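Local coordinates for protein Hia (Adhesin) (Haemophilus influenzae, PDB 3EMF) that probably mediates bacterial adhesion as a trimeric autotransporter of the outer membrane, this chain being the part called binding domain 2, at residues 15-20 with 38-43; 68-73 with 88-93. All blocks are in the same frame, centred on the assembly; numbering follows the deposited sequence.

Contact 1: residues 15-20 with 38-43; sequences ANFNFT and LLNLNE
The ring of Phe17 overlaps the outer end of Glu43, the two side chains running antiparallel alongside one another with the aromatic and carboxylate planes only 24° apart. Phe17 CD1 lies 3.6 Å from Glu43 OE2, the oxygen meeting the ring obliquely. Asn40 comes to the same corner from another direction. Its side chain crosses the phenyl group at about a right angle, and Asn40 ND2 sits at the ring edge, near the ring plane, 3.6 Å from both CD1 and CE1 of Phe17. The other end of that amide closes an Asx turn, Asn40 OD1 accepting from Asn42 N at 3.2 Å, a bent bond that favours this rotation of the amide, with ND2 turned to the ring. Both loops belong to the N-terminal HiaBD2 (GIN) domain and flank helix 24-30 in sequence; Phe17 also packs on Asp26 and Gln30 of that helix. Phe17 CG stands anti to the backbone N (chi1 170°), which carries the ring across to the second loop. A water bridges the two loops, accepting from Asn18 N at 2.7 Å and donating to Glu43 OE2 at 2.6 Å.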
ATOM      1  N   ALA A  15      19.584   0.013  14.019  1.00 39.13           N
ATOM      2  CA  ALA A  15      20.240  -0.487  15.232  1.00 44.90           C
ATOM      3  C   ALA A  15      19.878   0.235  16.527  1.00 50.24           C
ATOM      4  O   ALA A  15      19.925  -0.367  17.601  1.00 53.70           O
ATOM      5  CB  ALA A  15      21.756  -0.492  15.052  1.00 46.29           C
ATOM      6  N   ASN A  16      19.556   1.521  16.459  1.00 52.14           N
ATOM      7  CA  ASN A  16      19.317   2.252  17.712  1.00 63.51           C
ATOM      8  C   ASN A  16      17.850   2.407  18.126  1.00 55.33           C
ATOM      9  O   ASN A  16      17.501   3.308  18.886  1.00 53.88           O
ATOM     10  CB  ASN A  16      20.070   3.590  17.757  1.00 78.83           C
ATOM     11  CG  ASN A  16      20.100   4.294  16.419  1.00 86.62           C
ATOM     12  OD1 ASN A  16      19.177   4.170  15.612  1.00 86.06           O
ATOM     13  ND2 ASN A  16      21.167   5.049  16.178  1.00 88.01           N
ATOM     14  N   PHE A  17      17.004   1.522  17.613  1.00 51.66           N
ATOM     15  CA  PHE A  17      15.629   1.406  18.069  1.00 48.95           C
ATOM     16  C   PHE A  17      15.709   0.916  19.496  1.00 51.03           C
ATOM     17  O   PHE A  17      16.513   0.032  19.805  1.00 46.42           O
ATOM     18  CB  PHE A  17      14.875   0.399  17.200  1.00 48.73           C
ATOM     19  CG  PHE A  17      13.514   0.020  17.726  1.00 45.88           C
ATOM     20  CD1 PHE A  17      12.388   0.694  17.303  1.00 43.39           C
ATOM     21  CD2 PHE A  17      13.363  -1.030  18.616  1.00 42.53           C
ATOM     22  CE1 PHE A  17      11.132   0.343  17.770  1.00 43.73           C
ATOM     23  CE2 PHE A  17      12.115  -1.391  19.084  1.00 37.51           C
ATOM     24  CZ  PHE A  17      10.997  -0.703  18.660  1.00 45.27           C
ATOM     25  N   ASN A  18      14.900   1.495  20.376  1.00 40.40           N
ATOM     26  CA  ASN A  18      14.984   1.143  21.790  1.00 44.05           C
ATOM     27  C   ASN A  18      13.819   0.280  22.233  1.00 45.26           C
ATOM     28  O   ASN A  18      12.673   0.749  22.336  1.00 35.91           O
ATOM     29  CB  ASN A  18      15.051   2.395  22.656  1.00 51.61           C
ATOM     30  CG  ASN A  18      15.033   2.073  24.138  1.00 58.74           C
ATOM     31  OD1 ASN A  18      14.163   1.345  24.620  1.00 62.26           O
ATOM     32  ND2 ASN A  18      15.991   2.618  24.869  1.00 57.34           N
ATOM     33  N   PHE A  19      14.123  -0.976  22.527  1.00 37.26           N
ATOM     34  CA  PHE A  19      13.085  -1.952  22.830  1.00 47.70           C
ATOM     35  C   PHE A  19      12.251  -1.616  24.066  1.00 48.76           C
ATOM     36  O   PHE A  19      11.044  -1.883  24.098  1.00 54.29           O
ATOM     37  CB  PHE A  19      13.689  -3.351  22.918  1.00 48.67           C
ATOM     38  CG  PHE A  19      14.138  -3.873  21.597  1.00 42.40           C
ATOM     39  CD1 PHE A  19      13.235  -4.457  20.727  1.00 44.16           C
ATOM     40  CD2 PHE A  19      15.447  -3.737  21.201  1.00 40.71           C
ATOM     41  CE1 PHE A  19      13.639  -4.926  19.500  1.00 35.88           C
ATOM     42  CE2 PHE A  19      15.860  -4.208  19.977  1.00 36.60           C
ATOM     43  CZ  PHE A  19      14.959  -4.801  19.128  1.00 35.00           C
ATOM     44  N   THR A  20      12.885  -1.012  25.064  1.00 49.24           N
ATOM     45  CA  THR A  20      12.203  -0.652  26.308  1.00 58.20           C
ATOM     46  C   THR A  20      11.021   0.288  26.086  1.00 58.70           C
ATOM     47  O   THR A  20       9.937   0.086  26.643  1.00 56.23           O
ATOM     48  CB  THR A  20      13.170   0.024  27.303  1.00 69.33           C
ATOM     49  OG1 THR A  20      14.060  -0.955  27.850  1.00 75.69           O
ATOM     50  CG2 THR A  20      12.397   0.676  28.438  1.00 72.66           C
ATOM     51  N   LEU A  38      11.372  -0.762   5.969  1.00 29.40           N
ATOM     52  CA  LEU A  38      10.098  -0.039   5.921  1.00 25.45           C
ATOM     53  C   LEU A  38      10.142   1.059   6.973  1.00 28.62           C
ATOM     54  O   LEU A  38      10.792   0.904   8.001  1.00 23.54           O
ATOM     55  CB  LEU A  38       8.903  -0.969   6.178  1.00 27.31           C
ATOM     56  CG  LEU A  38       8.639  -2.089   5.171  1.00 30.81           C
ATOM     57  CD1 LEU A  38       7.365  -2.886   5.532  1.00 20.16           C
ATOM     58  CD2 LEU A  38       8.529  -1.503   3.778  1.00 30.83           C
ATOM     59  N   LEU A  39       9.432   2.153   6.718  1.00 25.44           N
ATOM     60  CA  LEU A  39       9.414   3.293   7.617  1.00 23.28           C
ATOM     61  C   LEU A  39       8.837   2.879   8.959  1.00 27.18           C
ATOM     62  O   LEU A  39       7.831   2.168   9.036  1.00 28.63           O
ATOM     63  CB  LEU A  39       8.578   4.431   7.012  1.00 21.30           C
ATOM     64  CG  LEU A  39       8.842   5.865   7.485  1.00 31.40           C
ATOM     65  CD1 LEU A  39      10.310   6.233   7.256  1.00 27.20           C
ATOM     66  CD2 LEU A  39       7.911   6.840   6.746  1.00 35.00           C
ATOM     67  N   ASN A  40       9.487   3.312  10.025  1.00 20.55           N
ATOM     68  CA  ASN A  40       8.953   3.092  11.349  1.00 25.73           C
ATOM     69  C   ASN A  40       8.157   4.326  11.787  1.00 30.06           C
ATOM     70  O   ASN A  40       8.711   5.284  12.296  1.00 27.12           O
ATOM     71  CB  ASN A  40      10.056   2.783  12.360  1.00 28.48           C
ATOM     72  CG  ASN A  40       9.488   2.477  13.729  1.00 40.68           C
ATOM     73  OD1 ASN A  40       8.279   2.603  13.937  1.00 33.09           O
ATOM     74  ND2 ASN A  40      10.342   2.067  14.665  1.00 39.46           N
ATOM     75  N   LEU A  41       6.854   4.301  11.562  1.00 27.67           N
ATOM     76  CA  LEU A  41       6.041   5.473  11.840  1.00 35.59           C
ATOM     77  C   LEU A  41       5.658   5.579  13.312  1.00 41.02           C
ATOM     78  O   LEU A  41       5.314   6.656  13.794  1.00 46.55           O
ATOM     79  CB  LEU A  41       4.792   5.480  10.946  1.00 35.73           C
ATOM     80  CG  LEU A  41       5.033   5.916   9.502  1.00 34.27           C
ATOM     81  CD1 LEU A  41       3.749   5.793   8.688  1.00 34.37           C
ATOM     82  CD2 LEU A  41       5.562   7.344   9.447  1.00 29.97           C
ATOM     83  N   ASN A  42       5.742   4.469  14.034  1.00 39.89           N
ATOM     84  CA  ASN A  42       5.177   4.417  15.379  1.00 38.85           C
ATOM     85  C   ASN A  42       6.201   4.375  16.512  1.00 40.80           C
ATOM     86  O   ASN A  42       5.908   3.867  17.597  1.00 44.13           O
ATOM     87  CB  ASN A  42       4.236   3.222  15.487  1.00 36.16           C
ATOM     88  CG  ASN A  42       3.192   3.405  16.565  1.00 58.19           C
ATOM     89  OD1 ASN A  42       2.823   2.455  17.257  1.00 70.75           O
ATOM     90  ND2 ASN A  42       2.718   4.635  16.725  1.00 55.13           N
ATOM     91  N   GLU A  43       7.390   4.925  16.271  1.00 34.31           N
ATOM     92  CA  GLU A  43       8.456   4.903  17.279  1.00 38.04           C
ATOM     93  C   GLU A  43       8.227   5.911  18.417  1.00 42.34           C
ATOM     94  O   GLU A  43       7.948   7.091  18.186  1.00 39.23           O
ATOM     95  CB  GLU A  43       9.831   5.115  16.636  1.00 39.93           C
ATOM     96  CG  GLU A  43      11.006   4.613  17.492  1.00 50.51           C
ATOM     97  CD  GLU A  43      12.356   4.685  16.768  1.00 64.99           C
ATOM     98  OE1 GLU A  43      12.407   5.234  15.646  1.00 63.10           O
ATOM     99  OE2 GLU A  43      13.367   4.194  17.321  1.00 74.99           O
TER
HETATM  100  O   HOH W   1      13.346   3.654  19.849  1.00 45.35           O

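Contact 2: residues 68-73 with 88-93; sequences WVLSSK and DEVLFE
Residues 68-73 and 88-93 run in roughly the same direction but too far apart to pair through their backbones, Leu70 and Val90 being closest with CA atoms 8.8 Å from each other, so that they meet through a few side chains only. Leu70 and Val90 point at each other and meet end to end through their methyls. A single methyl of the leucine, CD2, meets both branches of the valine: Leu70 CD2 is 4.0 Å from Val90 CG1 and 4.1 Å from CG2. With CG1 anti to the backbone N of Val90 (chi1 180°), the fork presents two methyls to the leucine, and the contact is apolar and buried. Trp68, two residues earlier on strand 67-74, adds the six-membered ring of its indole, whose CH2 lies 4.3 Å from Val90 CG2, the methyl approaching the ring obliquely. Val90 is thus shared between an aliphatic and an aromatic neighbour.

Both segments fall in the Trp-ring domain, and the tryptophan probably accounts for the name: Trp68 packs edge-to-face against Trp68 of both neighbouring subunits, and Phe92 does likewise with Phe92 of both neighbouring subunits. Each chain thus adds a tryptophan and a phenylalanine to the core around the trimer axis, where Leu70 also packs on Phe92 of the second subunit and Val90 on Trp68 of the third. Within the chain, strand 67-74 forms an antiparallel hairpin with strand 80-85, whose Val84 touches Trp68, Leu70 and Val90. Both 67-74 and 89-94 also take part in parallel beta pairing across the interface, 89-94 with both neighbouring subunits, which carries the sheet from chain to chain.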
ATOM      1  N   TRP A  68       3.713  -2.394   2.746  1.00 22.61           N
ATOM      2  CA  TRP A  68       3.110  -3.371   3.628  1.00 23.30           C
ATOM      3  C   TRP A  68       3.776  -4.710   3.348  1.00 22.42           C
ATOM      4  O   TRP A  68       4.417  -4.890   2.307  1.00 22.42           O
ATOM      5  CB  TRP A  68       1.577  -3.437   3.419  1.00 17.54           C
ATOM      6  CG  TRP A  68       1.127  -3.563   2.001  1.00 23.83           C
ATOM      7  CD1 TRP A  68       1.009  -2.553   1.069  1.00 17.94           C
ATOM      8  CD2 TRP A  68       0.691  -4.764   1.345  1.00 25.50           C
ATOM      9  NE1 TRP A  68       0.536  -3.068  -0.114  1.00 19.20           N
ATOM     10  CE2 TRP A  68       0.323  -4.416   0.036  1.00 23.38           C
ATOM     11  CE3 TRP A  68       0.566  -6.098   1.747  1.00 21.41           C
ATOM     12  CZ2 TRP A  68      -0.144  -5.361  -0.885  1.00 25.59           C
ATOM     13  CZ3 TRP A  68       0.102  -7.029   0.835  1.00 22.76           C
ATOM     14  CH2 TRP A  68      -0.254  -6.656  -0.459  1.00 22.68           C
ATOM     15  N   VAL A  69       3.614  -5.650   4.267  1.00 25.72           N
ATOM     16  CA  VAL A  69       4.263  -6.945   4.132  1.00 20.78           C
ATOM     17  C   VAL A  69       3.311  -8.005   3.577  1.00 24.70           C
ATOM     18  O   VAL A  69       2.173  -8.149   4.030  1.00 25.58           O
ATOM     19  CB  VAL A  69       4.852  -7.401   5.472  1.00 24.71           C
ATOM     20  CG1 VAL A  69       5.433  -8.779   5.338  1.00 28.37           C
ATOM     21  CG2 VAL A  69       5.914  -6.399   5.955  1.00 19.54           C
ATOM     22  N   LEU A  70       3.792  -8.730   2.577  1.00 24.08           N
ATOM     23  CA  LEU A  70       3.025  -9.777   1.941  1.00 22.44           C
ATOM     24  C   LEU A  70       3.655 -11.129   2.257  1.00 37.14           C
ATOM     25  O   LEU A  70       4.852 -11.331   2.035  1.00 32.02           O
ATOM     26  CB  LEU A  70       3.017  -9.551   0.436  1.00 19.60           C
ATOM     27  CG  LEU A  70       2.513 -10.705  -0.431  1.00 33.73           C
ATOM     28  CD1 LEU A  70       1.021 -10.879  -0.300  1.00 29.07           C
ATOM     29  CD2 LEU A  70       2.887 -10.451  -1.881  1.00 32.64           C
ATOM     30  N   SER A  71       2.851 -12.052   2.771  1.00 44.37           N
ATOM     31  CA  SER A  71       3.371 -13.338   3.215  1.00 43.57           C
ATOM     32  C   SER A  71       2.552 -14.499   2.688  1.00 43.92           C
ATOM     33  O   SER A  71       1.351 -14.359   2.451  1.00 37.69           O
ATOM     34  CB  SER A  71       3.380 -13.385   4.743  1.00 45.29           C
ATOM     35  OG  SER A  71       4.275 -12.421   5.260  1.00 43.39           O
ATOM     36  N   SER A  72       3.208 -15.643   2.503  1.00 34.22           N
ATOM     37  CA  SER A  72       2.528 -16.883   2.154  1.00 29.64           C
ATOM     38  C   SER A  72       3.052 -17.964   3.064  1.00 34.46           C
ATOM     39  O   SER A  72       4.248 -18.005   3.372  1.00 42.17           O
ATOM     40  CB  SER A  72       2.800 -17.289   0.701  1.00 37.04           C
ATOM     41  OG  SER A  72       4.178 -17.576   0.497  1.00 46.85           O
ATOM     42  N   LYS A  73       2.158 -18.840   3.486  1.00 41.22           N
ATOM     43  CA  LYS A  73       2.514 -19.935   4.372  1.00 51.08           C
ATOM     44  C   LYS A  73       1.791 -21.191   3.901  1.00 54.65           C
ATOM     45  O   LYS A  73       0.563 -21.222   3.841  1.00 50.50           O
ATOM     46  CB  LYS A  73       2.107 -19.584   5.802  1.00 52.09           C
ATOM     47  CG  LYS A  73       2.176 -20.718   6.795  1.00 57.67           C
ATOM     48  CD  LYS A  73       1.648 -20.260   8.143  1.00 63.02           C
ATOM     49  CE  LYS A  73       1.542 -21.420   9.118  1.00 75.41           C
ATOM     50  NZ  LYS A  73       2.855 -22.089   9.328  1.00 79.18           N
ATOM     51  N   ASP A  88       5.128  -1.373  -6.533  1.00 22.24           N
ATOM     52  CA  ASP A  88       5.330  -2.803  -6.686  1.00 28.90           C
ATOM     53  C   ASP A  88       4.078  -3.468  -7.265  1.00 30.02           C
ATOM     54  O   ASP A  88       3.015  -2.850  -7.374  1.00 24.53           O
ATOM     55  CB  ASP A  88       5.698  -3.435  -5.355  1.00 22.81           C
ATOM     56  CG  ASP A  88       7.172  -3.168  -4.953  1.00 38.94           C
ATOM     57  OD1 ASP A  88       7.909  -2.488  -5.711  1.00 31.96           O
ATOM     58  OD2 ASP A  88       7.580  -3.643  -3.871  1.00 31.14           O
ATOM     59  N   GLU A  89       4.226  -4.728  -7.659  1.00 33.50           N
ATOM     60  CA  GLU A  89       3.128  -5.478  -8.249  1.00 34.13           C
ATOM     61  C   GLU A  89       2.940  -6.792  -7.514  1.00 29.91           C
ATOM     62  O   GLU A  89       3.910  -7.478  -7.179  1.00 28.39           O
ATOM     63  CB  GLU A  89       3.356  -5.709  -9.744  1.00 34.68           C
ATOM     64  CG  GLU A  89       2.268  -6.558 -10.423  1.00 31.74           C
ATOM     65  CD  GLU A  89       2.475  -6.680 -11.937  1.00 48.12           C
ATOM     66  OE1 GLU A  89       3.572  -6.313 -12.423  1.00 50.67           O
ATOM     67  OE2 GLU A  89       1.544  -7.142 -12.642  1.00 43.97           O
ATOM     68  N   VAL A  90       1.685  -7.103  -7.216  1.00 21.53           N
ATOM     69  CA  VAL A  90       1.328  -8.374  -6.613  1.00 26.53           C
ATOM     70  C   VAL A  90       0.448  -9.122  -7.596  1.00 23.94           C
ATOM     71  O   VAL A  90      -0.625  -8.651  -7.987  1.00 22.70           O
ATOM     72  CB  VAL A  90       0.600  -8.211  -5.261  1.00 26.61           C
ATOM     73  CG1 VAL A  90       0.249  -9.565  -4.693  1.00 27.89           C
ATOM     74  CG2 VAL A  90       1.464  -7.441  -4.294  1.00 23.62           C
ATOM     75  N   LEU A  91       0.925 -10.289  -8.000  1.00 29.49           N
ATOM     76  CA  LEU A  91       0.251 -11.132  -8.963  1.00 26.48           C
ATOM     77  C   LEU A  91      -0.262 -12.341  -8.231  1.00 32.02           C
ATOM     78  O   LEU A  91       0.502 -13.042  -7.559  1.00 28.96           O
ATOM     79  CB  LEU A  91       1.240 -11.568 -10.063  1.00 30.80           C
ATOM     80  CG  LEU A  91       0.765 -12.596 -11.102  1.00 38.96           C
ATOM     81  CD1 LEU A  91      -0.479 -12.113 -11.824  1.00 34.71           C
ATOM     82  CD2 LEU A  91       1.859 -12.929 -12.126  1.00 34.07           C
ATOM     83  N   PHE A  92      -1.570 -12.568  -8.333  1.00 31.33           N
ATOM     84  CA  PHE A  92      -2.187 -13.778  -7.824  1.00 29.08           C
ATOM     85  C   PHE A  92      -2.416 -14.676  -9.029  1.00 34.77           C
ATOM     86  O   PHE A  92      -3.136 -14.309  -9.956  1.00 31.67           O
ATOM     87  CB  PHE A  92      -3.504 -13.445  -7.092  1.00 23.33           C
ATOM     88  CG  PHE A  92      -3.294 -12.606  -5.871  1.00 26.44           C
ATOM     89  CD1 PHE A  92      -3.122 -13.200  -4.633  1.00 30.34           C
ATOM     90  CD2 PHE A  92      -3.185 -11.226  -5.971  1.00 22.93           C
ATOM     91  CE1 PHE A  92      -2.896 -12.433  -3.513  1.00 30.50           C
ATOM     92  CE2 PHE A  92      -2.947 -10.450  -4.842  1.00 22.04           C
ATOM     93  CZ  PHE A  92      -2.808 -11.055  -3.619  1.00 25.93           C
ATOM     94  N   GLU A  93      -1.769 -15.836  -9.035  1.00 31.13           N
ATOM     95  CA  GLU A  93      -1.792 -16.708 -10.199  1.00 33.38           C
ATOM     96  C   GLU A  93      -2.405 -18.029  -9.833  1.00 40.48           C
ATOM     97  O   GLU A  93      -2.079 -18.616  -8.801  1.00 45.87           O
ATOM     98  CB  GLU A  93      -0.353 -16.925 -10.754  1.00 36.66           C
TER

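In the fold
The two contacts lie on opposite sides of the chain's centre, about 24 Å apart between their centres, and follow one another along the sequence in the HiaBD2 (GIN) and Trp-ring regions respectively. Contact 1 joins two irregular loops, is only partly buried, and mixes an aromatic ring with an amide, a carboxylate and a bridging water. Contact 2 joins two strands in the buried interior and consists of hydrocarbon alone. They share no helix or strand, yet they touch: Leu38 CD1 packs on Val69 CG2 at 3.8 Å, linking the second loop of contact 1 to strand 67-74. Both also reach the second subunit, contact 1 through Leu38, Leu39 and Leu41, contact 2 through both of its strands.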